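Local coordinates for protein voltage-sensor containing phosphatase (Ciona intestinalis, PDB 3V0D) that probably dephosphorylates phosphoinositides through a tensin-type phosphatase domain that is joined to a C2 domain and, in the full-length protein, controlled by a voltage sensor, at residues A[268-273]-A[294-299]; A[99-104]-A[194-199]; A[23-28]-A[56-61]; A[72-77]-A[91-96]. The protein carries 1 engineered substitution. All coordinates share one frame; numbering follows the deposited sequence.

Interaction 1: A[268-273]-A[294-299]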
loop_
_atom_site.group_PDB
_atom_site.type_symbol
_atom_site.label_atom_id
_atom_site.label_comp_id
_atom_site.label_asym_id
_atom_site.label_seq_id
_atom_site.Cartn_x
_atom_site.Cartn_y
_atom_site.Cartn_z
ATOM N N GLY A 268 -6.938 -12.305 7.792
ATOM C CA GLY A 268 -6.091 -11.125 7.861
ATOM C C GLY A 268 -5.806 -10.523 6.496
ATOM O O GLY A 268 -6.661 -10.508 5.612
ATOM N N ASP A 269 -4.605 -9.993 6.336
ATOM C CA ASP A 269 -4.248 -9.266 5.110
ATOM C C ASP A 269 -3.718 -10.263 4.091
ATOM O O ASP A 269 -2.768 -11.008 4.362
ATOM C CB ASP A 269 -3.255 -8.180 5.458
ATOM C CG ASP A 269 -3.867 -7.159 6.384
ATOM O OD1 ASP A 269 -3.495 -7.145 7.566
ATOM O OD2 ASP A 269 -4.815 -6.481 5.935
ATOM N N ILE A 270 -4.362 -10.299 2.934
ATOM C CA ILE A 270 -4.066 -11.260 1.887
ATOM C C ILE A 270 -3.613 -10.491 0.662
ATOM O O ILE A 270 -4.243 -9.494 0.275
ATOM C CB ILE A 270 -5.323 -12.110 1.576
ATOM C CG1 ILE A 270 -5.858 -12.813 2.846
ATOM C CG2 ILE A 270 -5.067 -13.114 0.455
ATOM C CD1 ILE A 270 -4.885 -13.761 3.501
ATOM N N LYS A 271 -2.538 -10.959 0.047
ATOM C CA LYS A 271 -2.015 -10.387 -1.185
ATOM C C LYS A 271 -2.213 -11.407 -2.293
ATOM O O LYS A 271 -1.889 -12.589 -2.123
ATOM C CB LYS A 271 -0.532 -10.104 -0.992
ATOM C CG LYS A 271 0.157 -9.456 -2.158
ATOM C CD LYS A 271 1.677 -9.362 -1.909
ATOM C CE LYS A 271 2.382 -8.610 -2.980
ATOM N NZ LYS A 271 3.807 -8.545 -2.686
ATOM N N VAL A 272 -2.731 -10.959 -3.426
ATOM C CA VAL A 272 -3.019 -11.839 -4.551
ATOM C C VAL A 272 -2.266 -11.284 -5.742
ATOM O O VAL A 272 -2.444 -10.111 -6.111
ATOM C CB VAL A 272 -4.528 -11.893 -4.836
ATOM C CG1 VAL A 272 -4.816 -12.889 -5.931
ATOM C CG2 VAL A 272 -5.298 -12.259 -3.559
ATOM N N ARG A 273 -1.399 -12.103 -6.332
ATOM C CA ARG A 273 -0.557 -11.698 -7.460
ATOM C C ARG A 273 -0.933 -12.514 -8.679
ATOM O O ARG A 273 -1.094 -13.739 -8.600
ATOM C CB ARG A 273 0.921 -11.941 -7.155
ATOM C CG ARG A 273 1.422 -11.121 -5.964
ATOM C CD ARG A 273 2.872 -11.511 -5.576
ATOM N NE ARG A 273 3.829 -11.129 -6.608
ATOM C CZ ARG A 273 4.413 -11.960 -7.461
ATOM N NH1 ARG A 273 4.229 -13.271 -7.389
ATOM N NH2 ARG A 273 5.198 -11.450 -8.395
ATOM N N PHE A 294 -6.225 -7.293 0.185
ATOM C CA PHE A 294 -7.468 -7.060 0.894
ATOM C C PHE A 294 -7.364 -7.692 2.278
ATOM O O PHE A 294 -6.504 -8.532 2.523
ATOM C CB PHE A 294 -8.688 -7.608 0.122
ATOM C CG PHE A 294 -8.731 -9.105 0.061
ATOM C CD1 PHE A 294 -9.495 -9.825 0.971
ATOM C CD2 PHE A 294 -7.959 -9.815 -0.853
ATOM C CE1 PHE A 294 -9.509 -11.201 0.950
ATOM C CE2 PHE A 294 -7.959 -11.212 -0.871
ATOM C CZ PHE A 294 -8.741 -11.906 0.029
ATOM N N ASN A 295 -8.269 -7.301 3.173
ATOM C CA ASN A 295 -8.328 -7.887 4.505
ATOM C C ASN A 295 -9.615 -8.686 4.652
ATOM O O ASN A 295 -10.714 -8.191 4.359
ATOM C CB ASN A 295 -8.220 -6.803 5.576
ATOM C CG ASN A 295 -8.123 -7.411 6.976
ATOM O OD1 ASN A 295 -9.108 -7.921 7.501
ATOM N ND2 ASN A 295 -6.942 -7.399 7.558
ATOM N N THR A 296 -9.474 -9.943 5.077
ATOM C CA THR A 296 -10.645 -10.829 5.143
ATOM C C THR A 296 -11.772 -10.293 6.034
ATOM O O THR A 296 -12.937 -10.544 5.787
ATOM C CB THR A 296 -10.267 -12.232 5.612
ATOM O OG1 THR A 296 -9.728 -12.169 6.937
ATOM C CG2 THR A 296 -9.279 -12.910 4.683
ATOM N N SER A 297 -11.417 -9.549 7.082
ATOM C CA SER A 297 -12.410 -9.011 8.018
ATOM C C SER A 297 -13.276 -7.942 7.436
ATOM O O SER A 297 -14.337 -7.629 7.986
ATOM C CB SER A 297 -11.734 -8.381 9.202
ATOM O OG SER A 297 -11.041 -9.354 9.890
ATOM N N LEU A 298 -12.809 -7.333 6.353
ATOM C CA LEU A 298 -13.488 -6.210 5.746
ATOM C C LEU A 298 -14.221 -6.605 4.473
ATOM O O LEU A 298 -14.888 -5.783 3.860
ATOM C CB LEU A 298 -12.635 -4.943 5.698
ATOM C CG LEU A 298 -12.245 -4.439 7.095
ATOM C CD1 LEU A 298 -11.226 -3.338 6.945
ATOM C CD2 LEU A 298 -13.421 -3.915 7.888
ATOM N N VAL A 299 -14.150 -7.894 4.113
ATOM C CA VAL A 299 -14.936 -8.452 3.011
ATOM C C VAL A 299 -16.409 -8.402 3.358
ATOM O O VAL A 299 -16.800 -8.708 4.480
ATOM C CB VAL A 299 -14.495 -9.907 2.705
ATOM C CG1 VAL A 299 -15.463 -10.605 1.741
ATOM C CG2 VAL A 299 -13.117 -9.893 2.104
#
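I270 and F294 form an antiparallel hydrogen-bonded pair in the ladder between strands 269-276 and 290-295. I270 N donates to F294 O at 2.8 Å, and F294 N answers to I270 O at 3.0 Å. Both side chains lie on one face of the sheet: I270 CB sits over the F294 ring, 4.1 Å from its centroid, while V272 CG2 meets the ring edge in plane, 3.9 Å from F294 CE2. With F294 CG between its own backbone N and carbonyl carbon (chi1 69°), the ring swings across toward strand 269-276. The pair belongs to a four-stranded antiparallel sheet of the PTEN-like C2 domain, in which 290-295 is an outer strand. On the other face, D269 and N295 make the next, non-hydrogen-bonded pair. N295 ND2 points in its amide plane at D269 OD2, 2.8 Å away, but reaches that oxygen from above the carboxylate, 57° out of plane. Y181 of helix 176-191 also bonds OD2, and L100 N bonds OD1. S297 N holds N295 OD1 in an Asx turn. Beyond the ladder, T296 N bonds G268 O, and T296 OG1, bonded also to K200 O, accepts from G268 N, both at 2.9 Å.

Interaction 2: A[99-104]-A[194-199]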
loop_
_atom_site.group_PDB
_atom_site.type_symbol
_atom_site.label_atom_id
_atom_site.label_comp_id
_atom_site.label_asym_id
_atom_site.label_seq_id
_atom_site.Cartn_x
_atom_site.Cartn_y
_atom_site.Cartn_z
ATOM N N THR A 99 0.275 -4.541 7.311
ATOM C CA THR A 99 -0.882 -5.253 7.830
ATOM C C THR A 99 -1.747 -4.265 8.627
ATOM O O THR A 99 -1.239 -3.258 9.146
ATOM C CB THR A 99 -0.493 -6.439 8.714
ATOM O OG1 THR A 99 0.184 -5.941 9.877
ATOM C CG2 THR A 99 0.338 -7.461 7.958
ATOM N N LEU A 100 -3.037 -4.569 8.771
ATOM C CA LEU A 100 -3.874 -3.704 9.607
ATOM C C LEU A 100 -3.411 -3.725 11.042
ATOM O O LEU A 100 -3.413 -2.675 11.693
ATOM C CB LEU A 100 -5.371 -4.001 9.470
ATOM C CG LEU A 100 -6.003 -3.633 8.123
ATOM C CD1 LEU A 100 -7.487 -3.967 8.165
ATOM C CD2 LEU A 100 -5.799 -2.167 7.758
ATOM N N VAL A 101 -2.969 -4.884 11.541
ATOM C CA VAL A 101 -2.398 -4.922 12.886
ATOM C C VAL A 101 -1.239 -3.938 12.990
ATOM O O VAL A 101 -1.140 -3.163 13.955
ATOM C CB VAL A 101 -1.981 -6.347 13.249
ATOM C CG1 VAL A 101 -1.056 -6.366 14.461
ATOM C CG2 VAL A 101 -3.207 -7.197 13.495
ATOM N N ASP A 102 -0.314 -3.968 12.029
ATOM C CA ASP A 102 0.823 -3.061 12.085
ATOM C C ASP A 102 0.431 -1.606 11.925
ATOM O O ASP A 102 1.020 -0.724 12.553
ATOM C CB ASP A 102 1.869 -3.403 11.034
ATOM C CG ASP A 102 2.678 -4.654 11.368
ATOM O OD1 ASP A 102 2.455 -5.255 12.416
ATOM O OD2 ASP A 102 3.545 -5.029 10.562
ATOM N N LEU A 103 -0.560 -1.324 11.078
ATOM C CA LEU A 103 -1.035 0.040 10.928
ATOM C C LEU A 103 -1.619 0.563 12.247
ATOM O O LEU A 103 -1.303 1.696 12.656
ATOM C CB LEU A 103 -2.061 0.111 9.803
ATOM C CG LEU A 103 -2.612 1.509 9.470
ATOM C CD1 LEU A 103 -1.514 2.498 9.129
ATOM C CD2 LEU A 103 -3.633 1.402 8.343
ATOM N N LEU A 104 -2.445 -0.246 12.912
ATOM C CA LEU A 104 -3.031 0.214 14.167
ATOM C C LEU A 104 -1.961 0.362 15.258
ATOM O O LEU A 104 -2.065 1.256 16.097
ATOM C CB LEU A 104 -4.140 -0.706 14.627
ATOM C CG LEU A 104 -5.372 -0.753 13.754
ATOM C CD1 LEU A 104 -6.473 -1.578 14.401
ATOM C CD2 LEU A 104 -5.895 0.587 13.321
ATOM N N GLY A 194 -12.021 2.324 16.358
ATOM C CA GLY A 194 -10.578 2.335 16.322
ATOM C C GLY A 194 -9.944 0.991 16.604
ATOM O O GLY A 194 -8.732 0.918 16.589
ATOM N N GLN A 195 -10.755 -0.042 16.836
ATOM C CA GLN A 195 -10.271 -1.377 17.203
ATOM C C GLN A 195 -10.161 -2.238 15.953
ATOM O O GLN A 195 -10.925 -2.057 15.002
ATOM C CB GLN A 195 -11.236 -2.072 18.186
ATOM C CG GLN A 195 -11.640 -1.227 19.402
ATOM C CD GLN A 195 -10.528 -0.991 20.423
ATOM O OE1 GLN A 195 -10.600 -0.036 21.220
ATOM N NE2 GLN A 195 -9.541 -1.858 20.452
ATOM N N LEU A 196 -9.231 -3.196 15.954
ATOM C CA LEU A 196 -9.140 -4.132 14.860
ATOM C C LEU A 196 -10.481 -4.858 14.706
ATOM O O LEU A 196 -11.045 -5.329 15.694
ATOM C CB LEU A 196 -8.022 -5.158 15.117
ATOM C CG LEU A 196 -7.643 -6.029 13.916
ATOM C CD1 LEU A 196 -6.863 -5.207 12.891
ATOM C CD2 LEU A 196 -6.842 -7.250 14.342
ATOM N N PRO A 197 -11.001 -4.979 13.474
ATOM C CA PRO A 197 -12.255 -5.719 13.303
ATOM C C PRO A 197 -12.102 -7.179 13.710
ATOM O O PRO A 197 -10.991 -7.713 13.679
ATOM C CB PRO A 197 -12.533 -5.599 11.790
ATOM C CG PRO A 197 -11.853 -4.317 11.401
ATOM C CD PRO A 197 -10.583 -4.307 12.228
ATOM N N PRO A 198 -13.216 -7.838 14.034
ATOM C CA PRO A 198 -13.115 -9.254 14.393
ATOM C C PRO A 198 -12.587 -10.093 13.236
ATOM O O PRO A 198 -12.841 -9.796 12.058
ATOM C CB PRO A 198 -14.558 -9.682 14.680
ATOM C CG PRO A 198 -15.407 -8.526 14.461
ATOM C CD PRO A 198 -14.606 -7.349 14.031
ATOM N N MET A 199 -11.873 -11.147 13.595
ATOM C CA MET A 199 -11.348 -12.092 12.625
ATOM C C MET A 199 -12.450 -12.674 11.739
ATOM O O MET A 199 -13.564 -12.965 12.203
ATOM C CB MET A 199 -10.562 -13.197 13.354
ATOM C CG MET A 199 -9.747 -14.118 12.427
ATOM S SD MET A 199 -8.732 -15.382 13.223
ATOM C CE MET A 199 -7.462 -14.396 14.017
#
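L196 reaches from the loop 194-199 to the N-terminal end of helix 100-115 and meets L100, V101 and L104 without any hydrogen bond across the contact. The tightly packed part centres on L104, which buries more than any other helix residue here. Its CD1 presses on the loop backbone, 3.6 Å from L196 N and 4.0 Å from G194 O, and lies 3.9 Å from L196 CD1. Beside it is the buried L100, whose CB is also 3.9 Å from L196 CD1. L196 CG stands anti to the backbone N (chi1 -168°), which carries the isobutyl branches to the helix although CB itself leaves the backbone at the flank. L100 also touches Y181 and Y184 of helix 176-191, and L104 touches F185. On the solvent side, exposed V101 and L196 meet by one methyl each, V101 CG2 to L196 CD2 at 3.7 Å. The helix start is held by T99, whose OG1 accepts from D102 N at 3.0 Å. The arrangement is an N-capped phosphatase helix packed against the connection between helix 176-191 and the first C2 strand, 202-210, as expected of the tandem phosphatase-C2 architecture of the PTEN family.

Interaction 3: A[23-28]-A[56-61]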
loop_
_atom_site.group_PDB
_atom_site.type_symbol
_atom_site.label_atom_id
_atom_site.label_comp_id
_atom_site.label_asym_id
_atom_site.label_seq_id
_atom_site.Cartn_x
_atom_site.Cartn_y
_atom_site.Cartn_z
ATOM N N PHE A 23 20.617 23.527 5.481
ATOM C CA PHE A 23 20.177 22.179 5.113
ATOM C C PHE A 23 19.677 22.175 3.687
ATOM O O PHE A 23 19.166 23.186 3.183
ATOM C CB PHE A 23 19.062 21.690 6.037
ATOM C CG PHE A 23 19.502 21.498 7.452
ATOM C CD1 PHE A 23 19.274 22.486 8.410
ATOM C CD2 PHE A 23 20.166 20.335 7.832
ATOM C CE1 PHE A 23 19.690 22.304 9.724
ATOM C CE2 PHE A 23 20.577 20.144 9.151
ATOM C CZ PHE A 23 20.351 21.122 10.092
ATOM N N ASP A 24 19.841 21.037 3.033
ATOM C CA ASP A 24 19.312 20.826 1.708
ATOM C C ASP A 24 18.869 19.374 1.673
ATOM O O ASP A 24 19.676 18.487 1.408
ATOM C CB ASP A 24 20.382 21.124 0.648
ATOM C CG ASP A 24 19.815 21.161 -0.756
ATOM O OD1 ASP A 24 20.504 21.706 -1.645
ATOM O OD2 ASP A 24 18.694 20.658 -0.981
ATOM N N LEU A 25 17.587 19.147 1.954
ATOM C CA LEU A 25 17.058 17.794 2.140
ATOM C C LEU A 25 15.735 17.575 1.418
ATOM O O LEU A 25 14.933 18.508 1.278
ATOM C CB LEU A 25 16.870 17.502 3.640
ATOM C CG LEU A 25 18.138 17.446 4.505
ATOM C CD1 LEU A 25 17.776 17.417 5.985
ATOM C CD2 LEU A 25 19.017 16.240 4.151
ATOM N N ASP A 26 15.509 16.329 0.997
ATOM C CA ASP A 26 14.214 15.886 0.503
ATOM C C ASP A 26 13.337 15.609 1.738
ATOM O O ASP A 26 13.377 14.524 2.324
ATOM C CB ASP A 26 14.394 14.632 -0.363
ATOM C CG ASP A 26 13.110 14.176 -1.050
ATOM O OD1 ASP A 26 12.026 14.719 -0.761
ATOM O OD2 ASP A 26 13.211 13.296 -1.945
ATOM N N LEU A 27 12.570 16.610 2.149
ATOM C CA LEU A 27 11.888 16.610 3.433
ATOM C C LEU A 27 10.797 17.654 3.321
ATOM O O LEU A 27 11.041 18.767 2.832
ATOM C CB LEU A 27 12.904 16.955 4.529
ATOM C CG LEU A 27 12.433 16.995 5.986
ATOM C CD1 LEU A 27 13.591 16.700 6.927
ATOM C CD2 LEU A 27 11.763 18.352 6.356
ATOM N N THR A 28 9.601 17.285 3.775
ATOM C CA THR A 28 8.426 18.126 3.645
ATOM C C THR A 28 7.704 18.197 4.977
ATOM O O THR A 28 7.382 17.147 5.557
ATOM C CB THR A 28 7.444 17.521 2.606
ATOM O OG1 THR A 28 8.109 17.334 1.345
ATOM C CG2 THR A 28 6.176 18.370 2.444
ATOM N N SER A 56 20.001 13.446 10.681
ATOM C CA SER A 56 20.048 13.388 12.138
ATOM C C SER A 56 20.401 14.758 12.732
ATOM O O SER A 56 19.802 15.176 13.731
ATOM C CB SER A 56 20.931 12.274 12.648
ATOM O OG SER A 56 22.223 12.453 12.145
ATOM N N ARG A 57 21.325 15.481 12.092
ATOM C CA ARG A 57 21.618 16.863 12.487
ATOM C C ARG A 57 20.376 17.757 12.429
ATOM O O ARG A 57 20.150 18.573 13.314
ATOM C CB ARG A 57 22.757 17.445 11.628
ATOM C CG ARG A 57 23.259 18.819 12.075
ATOM C CD ARG A 57 24.489 19.253 11.294
ATOM N NE ARG A 57 24.213 19.648 9.912
ATOM C CZ ARG A 57 23.844 20.875 9.539
ATOM N NH1 ARG A 57 23.639 21.146 8.251
ATOM N NH2 ARG A 57 23.682 21.835 10.447
ATOM N N PHE A 58 19.580 17.611 11.369
ATOM C CA PHE A 58 18.354 18.377 11.232
ATOM C C PHE A 58 17.445 18.197 12.445
ATOM O O PHE A 58 16.969 19.169 13.029
ATOM C CB PHE A 58 17.631 17.956 9.940
ATOM C CG PHE A 58 16.312 18.662 9.706
ATOM C CD1 PHE A 58 16.258 19.817 8.920
ATOM C CD2 PHE A 58 15.123 18.189 10.288
ATOM C CE1 PHE A 58 15.045 20.468 8.709
ATOM C CE2 PHE A 58 13.907 18.852 10.093
ATOM C CZ PHE A 58 13.866 19.995 9.302
ATOM N N PHE A 59 17.180 16.947 12.804
ATOM C CA PHE A 59 16.258 16.685 13.909
ATOM C C PHE A 59 16.782 17.113 15.266
ATOM O O PHE A 59 16.050 17.699 16.063
ATOM C CB PHE A 59 15.784 15.230 13.867
ATOM C CG PHE A 59 14.777 15.031 12.789
ATOM C CD1 PHE A 59 13.465 15.470 12.992
ATOM C CD2 PHE A 59 15.129 14.489 11.556
ATOM C CE1 PHE A 59 12.529 15.386 11.987
ATOM C CE2 PHE A 59 14.194 14.401 10.542
ATOM C CZ PHE A 59 12.883 14.848 10.758
ATOM N N LYS A 60 18.062 16.868 15.504
ATOM C CA LYS A 60 18.671 17.278 16.761
ATOM C C LYS A 60 18.705 18.802 16.907
ATOM O O LYS A 60 18.609 19.324 18.028
ATOM C CB LYS A 60 20.073 16.703 16.859
ATOM C CG LYS A 60 20.051 15.209 17.058
ATOM C CD LYS A 60 21.442 14.656 17.149
ATOM C CE LYS A 60 21.438 13.145 17.067
ATOM N NZ LYS A 60 22.722 12.671 16.452
ATOM N N THR A 61 18.831 19.510 15.784
ATOM C CA THR A 61 18.915 20.975 15.766
ATOM C C THR A 61 17.546 21.635 15.850
ATOM O O THR A 61 17.348 22.572 16.629
ATOM C CB THR A 61 19.635 21.473 14.477
ATOM O OG1 THR A 61 20.951 20.920 14.435
ATOM C CG2 THR A 61 19.730 23.022 14.431
#
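F23 is sandwiched between two side chains of helix 52-62, R57 over one ring face and F58 over the other. The R57 guanidinium lies flat on the ring, planes 13° apart and centres 4.0 Å apart, with NH1 only 3.3 Å from F23 CE2: a cation-pi stack. On the opposite face F58 makes a T-shaped contact, its edge directed at F23 with centroids 5.3 Å apart and CD1 above the ring centre. F58 in turn receives L27 CD1 over its own face, 4.0 Å from the centroid, and L25 CD1 touches F58 CB at 4.0 Å. At chi1 178° the F58 ring extends from the helix between F23 and L27. In the next shell, E54, one turn earlier on the helix, forms a salt bridge to R57 NH1 and so helps fix the guanidinium over F23. T61 OG1, at the edge of F23, donates to R57 O (2.7 Å); T61 N reaches the same oxygen from the opposite face of its plane. Y18 of strand 17-20 meets F58 edge-to-face. The helix packs across a corner of the chain: 23-25 pairs with 17-20, whereas 27-29 joins 34-41 in the main phosphatase sheet, whose I35 touches L27 and F59.

Interaction 4: A[72-77]-A[91-96]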
loop_
_atom_site.group_PDB
_atom_site.type_symbol
_atom_site.label_atom_id
_atom_site.label_comp_id
_atom_site.label_asym_id
_atom_site.label_seq_id
_atom_site.Cartn_x
_atom_site.Cartn_y
_atom_site.Cartn_z
ATOM N N LEU A 72 9.597 3.062 7.261
ATOM C CA LEU A 72 8.562 2.180 6.708
ATOM C C LEU A 72 9.129 1.134 5.749
ATOM O O LEU A 72 8.368 0.426 5.093
ATOM C CB LEU A 72 7.496 2.993 6.021
ATOM C CG LEU A 72 6.438 3.642 6.898
ATOM C CD1 LEU A 72 6.967 4.275 8.168
ATOM C CD2 LEU A 72 5.595 4.569 6.090
ATOM N N CYS A 73 10.454 1.015 5.654
ATOM C CA CYS A 73 11.042 0.120 4.643
ATOM C C CYS A 73 11.328 -1.249 5.213
ATOM O O CYS A 73 12.183 -1.408 6.094
ATOM C CB CYS A 73 12.365 0.686 4.137
ATOM S SG CYS A 73 12.230 2.304 3.382
ATOM N N SER A 74 10.700 -2.282 4.659
ATOM C CA SER A 74 11.106 -3.632 5.015
ATOM C C SER A 74 12.525 -3.915 4.520
ATOM O O SER A 74 13.206 -4.778 5.067
ATOM C CB SER A 74 10.157 -4.671 4.444
ATOM O OG SER A 74 10.257 -4.641 3.029
ATOM N N GLU A 75 12.967 -3.216 3.480
ATOM C CA GLU A 75 14.177 -3.621 2.772
ATOM C C GLU A 75 15.454 -3.194 3.481
ATOM O O GLU A 75 16.495 -3.779 3.189
ATOM C CB GLU A 75 14.164 -3.005 1.373
ATOM C CG GLU A 75 13.001 -3.482 0.507
ATOM C CD GLU A 75 11.710 -2.656 0.623
ATOM O OE1 GLU A 75 10.800 -2.899 -0.198
ATOM O OE2 GLU A 75 11.606 -1.782 1.500
ATOM N N ARG A 76 15.402 -2.175 4.326
ATOM C CA ARG A 76 16.632 -1.545 4.813
ATOM C C ARG A 76 16.374 -0.797 6.103
ATOM O O ARG A 76 15.442 0.020 6.163
ATOM C CB ARG A 76 17.201 -0.510 3.801
ATOM C CG ARG A 76 17.881 -1.041 2.566
ATOM C CD ARG A 76 18.584 0.103 1.833
ATOM N NE ARG A 76 17.656 1.097 1.286
ATOM C CZ ARG A 76 18.025 2.246 0.716
ATOM N NH1 ARG A 76 19.311 2.577 0.633
ATOM N NH2 ARG A 76 17.103 3.070 0.221
ATOM N N GLY A 77 17.201 -1.085 7.123
ATOM C CA GLY A 77 17.335 -0.221 8.290
ATOM C C GLY A 77 18.636 0.564 8.204
ATOM O O GLY A 77 19.207 0.767 7.141
ATOM N N MET A 91 7.480 -2.671 8.845
ATOM C CA MET A 91 8.086 -3.452 7.765
ATOM C C MET A 91 7.125 -3.528 6.584
ATOM O O MET A 91 6.278 -4.407 6.541
ATOM C CB MET A 91 8.458 -4.841 8.285
ATOM C CG MET A 91 9.464 -4.776 9.429
ATOM S SD MET A 91 11.098 -4.185 8.946
ATOM C CE MET A 91 11.820 -5.681 8.279
ATOM N N ILE A 92 7.208 -2.582 5.673
ATOM C CA ILE A 92 6.318 -2.542 4.501
ATOM C C ILE A 92 7.188 -2.715 3.258
ATOM O O ILE A 92 8.183 -2.011 3.079
ATOM C CB ILE A 92 5.543 -1.214 4.413
ATOM C CG1 ILE A 92 4.845 -0.885 5.753
ATOM C CG2 ILE A 92 4.522 -1.318 3.280
ATOM C CD1 ILE A 92 4.256 0.507 5.777
ATOM N N ASP A 93 6.820 -3.651 2.374
ATOM C CA ASP A 93 7.526 -3.766 1.103
ATOM C C ASP A 93 7.154 -2.600 0.189
ATOM O O ASP A 93 6.002 -2.138 0.180
ATOM C CB ASP A 93 7.144 -5.062 0.398
ATOM C CG ASP A 93 7.584 -6.307 1.114
ATOM O OD1 ASP A 93 8.397 -6.266 2.055
ATOM O OD2 ASP A 93 7.108 -7.387 0.682
ATOM N N ASP A 94 8.111 -2.156 -0.616
ATOM C CA ASP A 94 7.842 -1.058 -1.537
ATOM C C ASP A 94 6.644 -1.418 -2.421
ATOM O O ASP A 94 6.505 -2.575 -2.868
ATOM C CB ASP A 94 9.089 -0.776 -2.374
ATOM C CG ASP A 94 9.110 0.623 -2.964
ATOM O OD1 ASP A 94 10.117 0.961 -3.625
ATOM O OD2 ASP A 94 8.150 1.378 -2.728
ATOM N N HIS A 95 5.760 -0.448 -2.631
ATOM C CA HIS A 95 4.576 -0.661 -3.488
ATOM C C HIS A 95 3.566 -1.608 -2.867
ATOM O O HIS A 95 2.694 -2.113 -3.573
ATOM C CB HIS A 95 4.928 -1.098 -4.923
ATOM C CG HIS A 95 6.079 -0.364 -5.475
ATOM N ND1 HIS A 95 6.092 1.001 -5.662
ATOM C CD2 HIS A 95 7.282 -0.817 -5.860
ATOM C CE1 HIS A 95 7.273 1.356 -6.145
ATOM N NE2 HIS A 95 8.008 0.267 -6.293
ATOM N N ASN A 96 3.647 -1.788 -1.547
ATOM C CA ASN A 96 2.733 -2.644 -0.827
ATOM C C ASN A 96 2.222 -1.921 0.429
ATOM O O ASN A 96 2.386 -0.705 0.563
ATOM C CB ASN A 96 3.404 -4.002 -0.540
ATOM C CG ASN A 96 3.531 -4.824 -1.814
ATOM O OD1 ASN A 96 2.574 -5.485 -2.230
ATOM N ND2 ASN A 96 4.684 -4.781 -2.458
#
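S74 OG donates to D93 OD1 at 2.7 Å, and D94 N donates to E75 OE1 at 2.8 Å; these bonds tie together the loops after strands 67-73 and 87-92. The serine uses the anti lone pair of OD1, an oxygen that also forms a salt bridge to R231. S74 OG can reach it because it lies between its own backbone N and carbonyl carbon (chi1 66°). E75 has two conformers; in one its chain bends at chi2 and offers the syn lone pair of OE1 to D94 N, while OE2 pairs with R132. By sequence R132 is the arginine of the CX5R P-loop motif, whose cysteine is replaced by an engineered serine; R132 NH1 also bonds I92 O. Segment 91-96 probably corresponds to the WPD-loop region of this family, and the D94 side chain lies about 3 Å from a phosphate ion, probably from the crystallisation liquor.

Nearer the strands, S74 N bonds I92 O at 3.0 Å and I92 N makes a longer bond to L72 O at 3.3 Å. Packing flanks this parallel bridge: the L72 and I92 side chains lie side by side, CG to CD1 4.0 Å, and M91 curls so that its CE is 3.6 Å from S74 O. Strand 67-73 lies between 87-92 and 121-125 in the phosphatase sheet, and L136 of helix 131-143 touches both L72 and I92.

How the interactions relate
Interactions 1, 2 and 4 line the junction of the phosphatase and C2 domains. Interactions 1 and 2 touch directly through probable hydrogen bonds: D269 OD1 to L100 N and S297 OG to P198 O, each 2.9 Å. The D269 carboxylate therefore meets the start of helix 100-115 from the C2 side. Interaction 4 reaches the same C2 strand where K271 CE packs 3.2 Å from N96 OD1, and its segment 91-96 leads along the chain toward helix 100-115 of interaction 2. Interaction 4 lies by the probable active-site pocket, where a phosphate ion is bound. Interaction 3 is remote, its nearest atoms about 11 Å from interaction 4 and about 24 Å from interaction 1, but it borders the same phosphatase sheet as interaction 4.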